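Local coordinates for protein inositol 2-dehydrogenase/D-chiro-inositol 3-dehydrogenase (Lactobacillus casei, PDB 4MIY) that oxidises myo-inositol and D-chiro-inositol to their keto derivatives, using NAD as the hydride acceptor, as a tetrameric dehydrogenase with a Rossmann-type cofactor domain, at residues 173-176 with 177-180; 232-236 with 237-241; 284-287 with 288-292. One frame throughout, in Å; residues are numbered along the deposited sequence.

Contact 1. Residues 173-176 with 177-180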
ATOM      1  N   THR A 173      -0.245   0.261  29.242  1.00 17.92           N
ATOM      2  CA  THR A 173      -0.127   0.573  27.843  1.00 16.56           C
ATOM      3  C   THR A 173       1.330   0.562  27.360  1.00 15.89           C
ATOM      4  O   THR A 173       1.721  -0.328  26.677  1.00 16.08           O
ATOM      5  CB  THR A 173      -0.876   1.871  27.551  1.00 16.14           C
ATOM      6  OG1 THR A 173      -2.238   1.720  27.940  1.00 18.71           O
ATOM      7  CG2 THR A 173      -0.832   2.213  26.078  1.00 16.49           C
ATOM      8  N   LEU A 174       2.137   1.512  27.786  1.00 15.58           N
ATOM      9  CA  LEU A 174       3.524   1.549  27.365  1.00 14.18           C
ATOM     10  C   LEU A 174       4.353   0.330  27.793  1.00 13.91           C
ATOM     11  O   LEU A 174       5.362   0.057  27.249  1.00 14.33           O
ATOM     12  CB  LEU A 174       4.198   2.853  27.840  1.00 15.97           C
ATOM     13  CG  LEU A 174       5.615   3.152  27.371  1.00 14.64           C
ATOM     14  CD1 LEU A 174       5.718   3.377  25.861  1.00 17.51           C
ATOM     15  CD2 LEU A 174       6.155   4.362  28.107  1.00 17.07           C
ATOM     16  N   ILE A 175       3.869  -0.359  28.786  1.00 16.35           N
ATOM     17  CA  ILE A 175       4.572  -1.501  29.324  1.00 15.91           C
ATOM     18  C   ILE A 175       4.913  -2.517  28.242  1.00 16.11           C
ATOM     19  O   ILE A 175       5.904  -3.161  28.312  1.00 14.96           O
ATOM     20  CB  ILE A 175       3.782  -2.148  30.494  1.00 15.94           C
ATOM     21  CG1 ILE A 175       4.667  -3.097  31.317  1.00 18.29           C
ATOM     22  CG2 ILE A 175       2.537  -2.806  30.012  1.00 18.37           C
ATOM     23  CD1 ILE A 175       5.675  -2.421  32.044  1.00 23.50           C
ATOM     24  N   HIS A 176       4.063  -2.606  27.241  1.00 14.19           N
ATOM     25  CA  HIS A 176       4.260  -3.498  26.131  1.00 14.28           C
ATOM     26  C   HIS A 176       5.462  -3.106  25.281  1.00 15.44           C
ATOM     27  O   HIS A 176       6.250  -3.921  24.932  1.00 15.58           O
ATOM     28  CB  HIS A 176       2.982  -3.612  25.302  1.00 14.67           C
ATOM     29  CG  HIS A 176       1.889  -4.310  26.025  1.00 16.37           C
ATOM     30  ND1 HIS A 176       1.921  -5.655  26.273  1.00 16.15           N
ATOM     31  CD2 HIS A 176       0.761  -3.851  26.599  1.00 16.69           C
ATOM     32  CE1 HIS A 176       0.846  -6.001  26.945  1.00 19.94           C
ATOM     33  NE2 HIS A 176       0.114  -4.927  27.136  1.00 18.84           N
ATOM     34  N   GLU A 177       5.590  -1.826  25.020  1.00 15.27           N
ATOM     35  CA  GLU A 177       6.750  -1.328  24.338  1.00 14.37           C
ATOM     36  C   GLU A 177       7.987  -1.429  25.223  1.00 16.10           C
ATOM     37  O   GLU A 177       9.053  -1.676  24.752  1.00 15.56           O
ATOM     38  CB  GLU A 177       6.534   0.118  23.894  1.00 12.93           C
ATOM     39  CG  GLU A 177       5.644   0.320  22.667  1.00 15.90           C
ATOM     40  CD  GLU A 177       4.166   0.072  22.888  1.00 15.42           C
ATOM     41  OE1 GLU A 177       3.686   0.242  23.993  1.00 17.31           O
ATOM     42  OE2 GLU A 177       3.524  -0.326  21.931  1.00 16.29           O
ATOM     43  N   ILE A 178       7.807  -1.229  26.514  1.00 16.23           N
ATOM     44  CA  ILE A 178       8.908  -1.344  27.446  1.00 18.01           C
ATOM     45  C   ILE A 178       9.530  -2.725  27.426  1.00 16.21           C
ATOM     46  O   ILE A 178      10.712  -2.840  27.366  1.00 15.80           O
ATOM     47  CB  ILE A 178       8.493  -0.956  28.852  1.00 15.42           C
ATOM     48  CG1 ILE A 178       8.428   0.568  28.969  1.00 17.31           C
ATOM     49  CG2 ILE A 178       9.473  -1.493  29.838  1.00 17.18           C
ATOM     50  CD1 ILE A 178       7.653   1.028  30.164  1.00 17.29           C
ATOM     51  N   ASP A 179       8.718  -3.764  27.403  1.00 15.65           N
ATOM     52  CA  ASP A 179       9.264  -5.080  27.253  1.00 16.18           C
ATOM     53  C   ASP A 179       9.817  -5.358  25.858  1.00 18.66           C
ATOM     54  O   ASP A 179      10.821  -6.006  25.701  1.00 20.05           O
ATOM     55  CB  ASP A 179       8.268  -6.146  27.600  1.00 15.62           C
ATOM     56  CG  ASP A 179       8.791  -7.525  27.290  1.00 22.18           C
ATOM     57  OD1 ASP A 179       9.589  -8.054  28.057  1.00 19.68           O
ATOM     58  OD2 ASP A 179       8.436  -8.045  26.251  1.00 19.10           O
ATOM     59  N   GLU A 180       9.150  -4.834  24.858  1.00 14.81           N
ATOM     60  CA  GLU A 180       9.438  -5.153  23.462  1.00 17.16           C
ATOM     61  C   GLU A 180      10.749  -4.617  22.938  1.00 15.79           C
ATOM     62  O   GLU A 180      11.446  -5.290  22.267  1.00 16.26           O
ATOM     63  CB  GLU A 180       8.302  -4.586  22.603  1.00 18.92           C
ATOM     64  CG  GLU A 180       8.319  -4.933  21.172  1.00 21.01           C
ATOM     65  CD  GLU A 180       7.171  -4.289  20.436  1.00 21.42           C
ATOM     66  OE1 GLU A 180       6.042  -4.621  20.702  1.00 19.31           O
ATOM     67  OE2 GLU A 180       7.453  -3.454  19.589  1.00 26.33           O
TER
HETATM   68  O   HOH W   1       6.392  -6.795  24.987  1.00 17.72           O
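Leu-174 lays its isobutyl group across Ile-178, one turn further along the helix, the two side chains meeting at about a right angle. CG of Leu-174 lies 4.1 Å from CD1 of Ile-178, and the leucine's CD2 approaches the same methyl. Ile-175 reaches that methyl too, its CD1 4.4 Å from CD1 of Ile-178. Branched aliphatic residues suit these positions, where Ile-175 and Ile-178 meet helix 304-323 and Leu-174 meets strand 223-229. Leu-174 also crosses Glu-177, with CD1 3.9 Å from the glutamate's CB.

The Glu-177 chain folds back at chi2 (72°), which brings OE1 beside CA of Leu-174 at 3.6 Å. This buried carboxylate is satisfied on both oxygens: OE1 is hydrogen-bonded with ND1 of His-155, and OE2 forms a salt bridge with Arg-127, an arginine that also pairs with Glu-180. Both segments belong to helix 168-185 of the C-terminal alpha/beta domain of this enzyme, probably a Gfo/Idh/MocA-family member, and the imidazole of His-176 touches the bound NAD. CG2 of Ile-175 lies over the rim of one face of that ring, 4.0 Å above its plane.

The carbonyl O of His-176 is gripped twice: by N of Glu-180 at 3.0 Å, the i to i+4 helical bond, and by a water that donates to it at 2.9 Å. The same water donates to OD2 of Asp-179 at 2.7 Å, while OD1 of Asp-179 forms a salt bridge with Arg-128.

Contact 2. Residues 232-236 with 237-241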
ATOM      1  N   ALA A 232      -7.549   8.186  20.970  1.00 15.28           N
ATOM      2  CA  ALA A 232      -7.369   8.501  19.582  1.00 15.82           C
ATOM      3  C   ALA A 232      -8.590   8.417  18.698  1.00 15.05           C
ATOM      4  O   ALA A 232      -8.554   8.882  17.614  1.00 14.35           O
ATOM      5  CB  ALA A 232      -6.280   7.607  19.017  1.00 13.30           C
ATOM      6  N   GLN A 233      -9.628   7.769  19.200  1.00 14.16           N
ATOM      7  CA  GLN A 233     -10.934   7.617  18.578  1.00 15.31           C
ATOM      8  C   GLN A 233     -11.035   6.635  17.388  1.00 15.38           C
ATOM      9  O   GLN A 233     -11.920   5.854  17.317  1.00 16.00           O
ATOM     10  CB  GLN A 233     -11.561   8.964  18.191  1.00 15.96           C
ATOM     11  CG  GLN A 233     -11.620   9.992  19.308  1.00 15.46           C
ATOM     12  CD  GLN A 233     -12.394   9.524  20.507  1.00 17.86           C
ATOM     13  OE1 GLN A 233     -13.533   9.198  20.410  1.00 21.44           O
ATOM     14  NE2 GLN A 233     -11.751   9.497  21.635  1.00 18.21           N
ATOM     15  N   TYR A 234     -10.080   6.700  16.480  1.00 13.53           N
ATOM     16  CA  TYR A 234     -10.251   6.068  15.190  1.00 12.77           C
ATOM     17  C   TYR A 234     -10.104   4.543  15.211  1.00 14.30           C
ATOM     18  O   TYR A 234     -10.651   3.886  14.408  1.00 13.70           O
ATOM     19  CB  TYR A 234      -9.312   6.674  14.130  1.00 12.18           C
ATOM     20  CG  TYR A 234      -7.879   6.208  14.157  1.00 12.55           C
ATOM     21  CD1 TYR A 234      -7.502   5.061  13.526  1.00 12.25           C
ATOM     22  CD2 TYR A 234      -6.919   6.917  14.804  1.00 12.93           C
ATOM     23  CE1 TYR A 234      -6.221   4.635  13.549  1.00 12.94           C
ATOM     24  CE2 TYR A 234      -5.630   6.490  14.837  1.00 13.40           C
ATOM     25  CZ  TYR A 234      -5.288   5.360  14.197  1.00 14.56           C
ATOM     26  OH  TYR A 234      -4.005   4.897  14.221  1.00 15.02           O
ATOM     27  N   GLY A 235      -9.320   4.035  16.136  1.00 14.64           N
ATOM     28  CA  GLY A 235      -8.956   2.649  16.147  1.00 15.75           C
ATOM     29  C   GLY A 235      -7.883   2.259  17.139  1.00 13.78           C
ATOM     30  O   GLY A 235      -7.369   3.078  17.835  1.00 14.51           O
ATOM     31  N   TYR A 236      -7.625   0.961  17.199  1.00 13.65           N
ATOM     32  CA  TYR A 236      -6.512   0.397  17.912  1.00 14.13           C
ATOM     33  C   TYR A 236      -5.418   0.037  16.920  1.00 14.10           C
ATOM     34  O   TYR A 236      -5.645  -0.684  15.994  1.00 16.24           O
ATOM     35  CB  TYR A 236      -6.908  -0.835  18.759  1.00 15.61           C
ATOM     36  CG  TYR A 236      -5.745  -1.333  19.582  1.00 14.11           C
ATOM     37  CD1 TYR A 236      -5.456  -0.768  20.793  1.00 16.07           C
ATOM     38  CD2 TYR A 236      -4.892  -2.319  19.122  1.00 15.10           C
ATOM     39  CE1 TYR A 236      -4.399  -1.161  21.503  1.00 15.35           C
ATOM     40  CE2 TYR A 236      -3.827  -2.713  19.846  1.00 16.61           C
ATOM     41  CZ  TYR A 236      -3.561  -2.123  21.022  1.00 18.73           C
ATOM     42  OH  TYR A 236      -2.475  -2.506  21.750  1.00 18.37           O
ATOM     43  N   GLU A 237      -4.229   0.548  17.142  1.00 13.17           N
ATOM     44  CA  GLU A 237      -3.143   0.314  16.226  1.00 14.68           C
ATOM     45  C   GLU A 237      -1.789   0.306  16.910  1.00 13.77           C
ATOM     46  O   GLU A 237      -1.523   1.117  17.743  1.00 14.79           O
ATOM     47  CB  GLU A 237      -3.201   1.337  15.084  1.00 15.87           C
ATOM     48  CG  GLU A 237      -2.309   1.038  13.933  1.00 18.56           C
ATOM     49  CD  GLU A 237      -2.588   1.897  12.700  1.00 20.54           C
ATOM     50  OE1 GLU A 237      -3.431   2.784  12.737  1.00 18.02           O
ATOM     51  OE2 GLU A 237      -1.910   1.673  11.707  1.00 22.64           O
ATOM     52  N   VAL A 238      -0.963  -0.652  16.521  1.00 12.88           N
ATOM     53  CA  VAL A 238       0.419  -0.743  16.928  1.00 14.12           C
ATOM     54  C   VAL A 238       1.326  -0.529  15.706  1.00 14.38           C
ATOM     55  O   VAL A 238       1.210  -1.210  14.741  1.00 16.14           O
ATOM     56  CB  VAL A 238       0.674  -2.108  17.622  1.00 15.16           C
ATOM     57  CG1 VAL A 238       2.116  -2.368  17.861  1.00 18.42           C
ATOM     58  CG2 VAL A 238      -0.101  -2.205  18.930  1.00 17.58           C
ATOM     59  N   LYS A 239       2.167   0.483  15.774  1.00 12.83           N
ATOM     60  CA  LYS A 239       3.077   0.803  14.689  1.00 12.65           C
ATOM     61  C   LYS A 239       4.512   0.697  15.173  1.00 14.29           C
ATOM     62  O   LYS A 239       4.790   0.971  16.293  1.00 14.28           O
ATOM     63  CB  LYS A 239       2.844   2.232  14.173  1.00 15.75           C
ATOM     64  CG  LYS A 239       1.415   2.591  13.834  1.00 17.16           C
ATOM     65  CD  LYS A 239       1.376   4.014  13.335  1.00 18.71           C
ATOM     66  CE  LYS A 239      -0.027   4.507  13.013  1.00 20.07           C
ATOM     67  NZ  LYS A 239      -0.005   5.757  12.280  1.00 25.82           N
ATOM     68  N   LEU A 240       5.402   0.306  14.290  1.00 11.82           N
ATOM     69  CA  LEU A 240       6.782   0.087  14.628  1.00 13.60           C
ATOM     70  C   LEU A 240       7.659   0.281  13.411  1.00 12.43           C
ATOM     71  O   LEU A 240       7.419  -0.284  12.405  1.00 13.94           O
ATOM     72  CB  LEU A 240       6.964  -1.323  15.178  1.00 13.28           C
ATOM     73  CG  LEU A 240       8.386  -1.747  15.541  1.00 14.65           C
ATOM     74  CD1 LEU A 240       8.902  -0.895  16.666  1.00 16.45           C
ATOM     75  CD2 LEU A 240       8.365  -3.153  15.940  1.00 16.07           C
ATOM     76  N   GLU A 241       8.651   1.129  13.547  1.00 12.48           N
ATOM     77  CA  GLU A 241       9.587   1.446  12.504  1.00 14.48           C
ATOM     78  C   GLU A 241      10.989   1.452  13.098  1.00 14.00           C
ATOM     79  O   GLU A 241      11.224   2.076  14.081  1.00 14.23           O
ATOM     80  CB  GLU A 241       9.257   2.824  11.932  1.00 15.18           C
ATOM     81  CG  GLU A 241      10.146   3.303  10.876  1.00 17.64           C
ATOM     82  CD  GLU A 241       9.864   4.749  10.480  1.00 26.80           C
ATOM     83  OE1 GLU A 241       9.154   5.430  11.191  1.00 28.10           O
ATOM     84  OE2 GLU A 241      10.352   5.177   9.450  1.00 30.07           O
TER
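Tyr-234 and Glu-237 cross at about a right angle, and their flat groups are turned 78° against each other. OE1 of Glu-237 comes to the edge of the phenol, in the ring plane, where the OH of Tyr-234 donates a hydrogen bond of 2.6 Å to it. The hydroxyl meets OE1 on its anti side, 33° out of the carboxylate plane. OE1 also lies 3.4 Å from CE1 of Tyr-234, a contact with the ring's rim. With chi1 of 79°, CG of Tyr-234 sits between the backbone N and the carbonyl carbon, and the ring runs forward along the chain. Tyrosine suits the place because its length and its hydroxyl let it reach a carboxylate three residues on. Glycine suits position 235, since a CB there would be crowded by CD1 of Tyr-234. Glu-237 answers with a chain extended beyond CG. OE1 also forms a salt bridge with Arg-261 of a third subunit, so a neutral donor and a cation share one oxygen.

Tyr-236 and Val-238 are arranged differently: they lie side by side and point the same way. CG2 of Val-238 stands 3.9 Å from CE2 of Tyr-236 and 3.7 Å from its OH, approaching the ring obliquely. A beta-branched valine suits a strand and offers a compact methyl to the phenol, whose ring packs further on Phe-278.

Lys-239 runs back toward the first tyrosine, its CE 4.2 Å from OH of Tyr-234, while NZ makes salt bridges to Glu-248 and Glu-241 of a second subunit. The whole is a loop leading into strand 237-244 of the mixed sheet in the C-terminal domain, at a place where polar side chains of one subunit join two others in the tetramer.

Contact 3. Residues 284-287 with 288-292. Unlike the reference sequence in segment 288-292: Glu-292 (reference Gln).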
ATOM      1  N   THR A 284      -0.295 -18.096  20.824  1.00 14.62           N
ATOM      2  CA  THR A 284       1.056 -18.588  20.638  1.00 15.11           C
ATOM      3  C   THR A 284       1.878 -18.637  21.924  1.00 15.16           C
ATOM      4  O   THR A 284       2.566 -19.587  22.185  1.00 14.68           O
ATOM      5  CB  THR A 284       1.778 -17.790  19.553  1.00 14.55           C
ATOM      6  OG1 THR A 284       1.067 -17.931  18.330  1.00 16.35           O
ATOM      7  CG2 THR A 284       3.172 -18.289  19.354  1.00 16.13           C
ATOM      8  N   GLU A 285       1.738 -17.605  22.713  1.00 14.24           N
ATOM      9  CA  GLU A 285       2.410 -17.480  23.975  1.00 16.83           C
ATOM     10  C   GLU A 285       2.043 -18.573  24.965  1.00 16.54           C
ATOM     11  O   GLU A 285       2.881 -19.198  25.524  1.00 16.64           O
ATOM     12  CB  GLU A 285       2.073 -16.111  24.512  1.00 18.05           C
ATOM     13  CG  GLU A 285       2.150 -15.925  25.940  1.00 20.91           C
ATOM     14  CD  GLU A 285       1.585 -14.583  26.423  1.00 16.18           C
ATOM     15  OE1 GLU A 285       2.393 -13.749  26.722  1.00 18.63           O
ATOM     16  OE2 GLU A 285       0.383 -14.422  26.539  1.00 16.99           O
ATOM     17  N   VAL A 286       0.771 -18.812  25.123  1.00 12.83           N
ATOM     18  CA  VAL A 286       0.294 -19.810  26.031  1.00 15.42           C
ATOM     19  C   VAL A 286       0.556 -21.225  25.526  1.00 14.79           C
ATOM     20  O   VAL A 286       0.892 -22.092  26.287  1.00 15.86           O
ATOM     21  CB  VAL A 286      -1.184 -19.587  26.342  1.00 13.64           C
ATOM     22  CG1 VAL A 286      -1.697 -20.671  27.199  1.00 16.22           C
ATOM     23  CG2 VAL A 286      -1.358 -18.290  27.013  1.00 17.02           C
ATOM     24  N   GLN A 287       0.468 -21.443  24.228  1.00 15.86           N
ATOM     25  CA  GLN A 287       0.761 -22.746  23.712  1.00 15.15           C
ATOM     26  C   GLN A 287       2.209 -23.096  23.927  1.00 14.63           C
ATOM     27  O   GLN A 287       2.523 -24.217  24.217  1.00 15.74           O
ATOM     28  CB  GLN A 287       0.441 -22.840  22.238  1.00 14.20           C
ATOM     29  CG  GLN A 287       0.582 -24.236  21.671  1.00 15.25           C
ATOM     30  CD  GLN A 287      -0.451 -25.192  22.194  1.00 16.19           C
ATOM     31  OE1 GLN A 287      -1.590 -25.150  21.828  1.00 15.83           O
ATOM     32  NE2 GLN A 287      -0.020 -26.078  23.043  1.00 17.64           N
ATOM     33  N   GLU A 288       3.095 -22.132  23.785  1.00 13.66           N
ATOM     34  CA  GLU A 288       4.499 -22.389  24.013  1.00 15.39           C
ATOM     35  C   GLU A 288       4.781 -22.745  25.493  1.00 16.75           C
ATOM     36  O   GLU A 288       5.515 -23.655  25.775  1.00 17.02           O
ATOM     37  CB  GLU A 288       5.347 -21.199  23.610  1.00 15.51           C
ATOM     38  CG  GLU A 288       6.829 -21.457  23.672  1.00 18.34           C
ATOM     39  CD  GLU A 288       7.637 -20.218  23.474  1.00 18.25           C
ATOM     40  OE1 GLU A 288       7.747 -19.443  24.400  1.00 20.45           O
ATOM     41  OE2 GLU A 288       8.128 -20.027  22.382  1.00 22.60           O
ATOM     42  N   PHE A 289       4.162 -22.038  26.412  1.00 14.56           N
ATOM     43  CA  PHE A 289       4.322 -22.321  27.823  1.00 15.28           C
ATOM     44  C   PHE A 289       3.870 -23.756  28.120  1.00 15.16           C
ATOM     45  O   PHE A 289       4.574 -24.508  28.718  1.00 16.10           O
ATOM     46  CB  PHE A 289       3.553 -21.293  28.656  1.00 16.19           C
ATOM     47  CG  PHE A 289       3.592 -21.558  30.141  1.00 15.72           C
ATOM     48  CD1 PHE A 289       4.681 -21.230  30.887  1.00 17.69           C
ATOM     49  CD2 PHE A 289       2.551 -22.158  30.763  1.00 17.46           C
ATOM     50  CE1 PHE A 289       4.712 -21.509  32.234  1.00 17.36           C
ATOM     51  CE2 PHE A 289       2.596 -22.411  32.095  1.00 16.61           C
ATOM     52  CZ  PHE A 289       3.667 -22.096  32.808  1.00 17.69           C
ATOM     53  N   ILE A 290       2.691 -24.109  27.672  1.00 14.94           N
ATOM     54  CA  ILE A 290       2.189 -25.445  27.859  1.00 16.93           C
ATOM     55  C   ILE A 290       3.115 -26.515  27.257  1.00 16.66           C
ATOM     56  O   ILE A 290       3.386 -27.493  27.888  1.00 16.38           O
ATOM     57  CB  ILE A 290       0.777 -25.589  27.278  1.00 19.60           C
ATOM     58  CG1 ILE A 290      -0.242 -24.753  28.062  1.00 18.22           C
ATOM     59  CG2 ILE A 290       0.343 -27.049  27.224  1.00 19.05           C
ATOM     60  CD1 ILE A 290      -0.276 -25.023  29.538  1.00 20.54           C
ATOM     61  N   ASP A 291       3.599 -26.301  26.048  1.00 16.91           N
ATOM     62  CA  ASP A 291       4.511 -27.219  25.414  1.00 17.49           C
ATOM     63  C   ASP A 291       5.806 -27.426  26.198  1.00 18.42           C
ATOM     64  O   ASP A 291       6.332 -28.493  26.247  1.00 17.23           O
ATOM     65  CB  ASP A 291       4.877 -26.740  24.016  1.00 17.80           C
ATOM     66  CG  ASP A 291       3.734 -26.815  23.021  1.00 24.12           C
ATOM     67  OD1 ASP A 291       2.684 -27.382  23.277  1.00 25.19           O
ATOM     68  OD2 ASP A 291       3.936 -26.326  21.920  1.00 25.40           O
ATOM     69  N   GLU A 292       6.316 -26.379  26.803  1.00 14.85           N
ATOM     70  CA  GLU A 292       7.476 -26.511  27.638  1.00 14.95           C
ATOM     71  C   GLU A 292       7.193 -27.316  28.889  1.00 16.72           C
ATOM     72  O   GLU A 292       7.956 -28.154  29.253  1.00 16.18           O
ATOM     73  CB  GLU A 292       8.047 -25.132  27.997  1.00 15.36           C
ATOM     74  CG  GLU A 292       8.680 -24.406  26.848  1.00 17.38           C
ATOM     75  CD  GLU A 292       9.818 -25.156  26.214  1.00 20.67           C
ATOM     76  OE1 GLU A 292       9.691 -25.517  25.057  1.00 20.97           O
ATOM     77  OE2 GLU A 292      10.837 -25.351  26.859  1.00 21.86           O
TER
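Gln-287 reaches one turn ahead along its helix to Asp-291. Its CB lies against the backbone, 3.2 Å from N of Glu-288, and CG comes within 4.0 Å of OD2 of Asp-291. A bend at chi2 (68°) then swings the amide forward, placing CD 4.0 Å from OD1 of Asp-291. At the tip, NE2 donates to that same OD1 over 3.0 Å, with an N-H...O angle of 140°. The amide and carboxylate planes are only 29° apart, yet the donor meets OD1 from above the carboxylate plane. NE2 has a second acceptor in the carbonyl O of Thr-26. Glutamine suits this place because one amide nitrogen can serve both oxygens.

The backbone beneath is regular alpha helix: N of Asp-291 donates to O of Gln-287 at 3.0 Å, so the two residues are tied through main chain and side chain alike. Val-286 and Ile-290 bring their CG1 atoms to 4.4 Å, and both rest on Leu-21 of helix 12-24. Phe-289 sets its ring edge-to-face with Phe-94.

Val-286, Phe-289 and Ile-290 thus pack on the Rossmann domain, and Gln-287 adds a polar tie to it through Thr-26. The bent NE2 bond probably stabilises the carboxylate of Asp-291 modestly, where OD1 also lies 3.3 Å from another acceptor, O of Gln-287.

In the fold
Contacts 1, 2 and 3 follow one another along the later part of the chain, but they occupy different parts of the fold. Contact 1, on helix 168-185, and contact 2, on the loop into strand 237-244, have centres 14 Å apart and touch where Glu-180 OE2 packs against Leu-240 CD2: a helix lying on the mixed sheet. Contact 3 stands off, its centre 21 Å from contact 1 and 27 Å from contact 2, because helix 279-294 packs back on the parallel Rossmann sheet. The helix-on-sheet body of the C-terminal domain thereby links cofactor site and subunit interface, while contact 3 ties the later chain back to the cofactor domain.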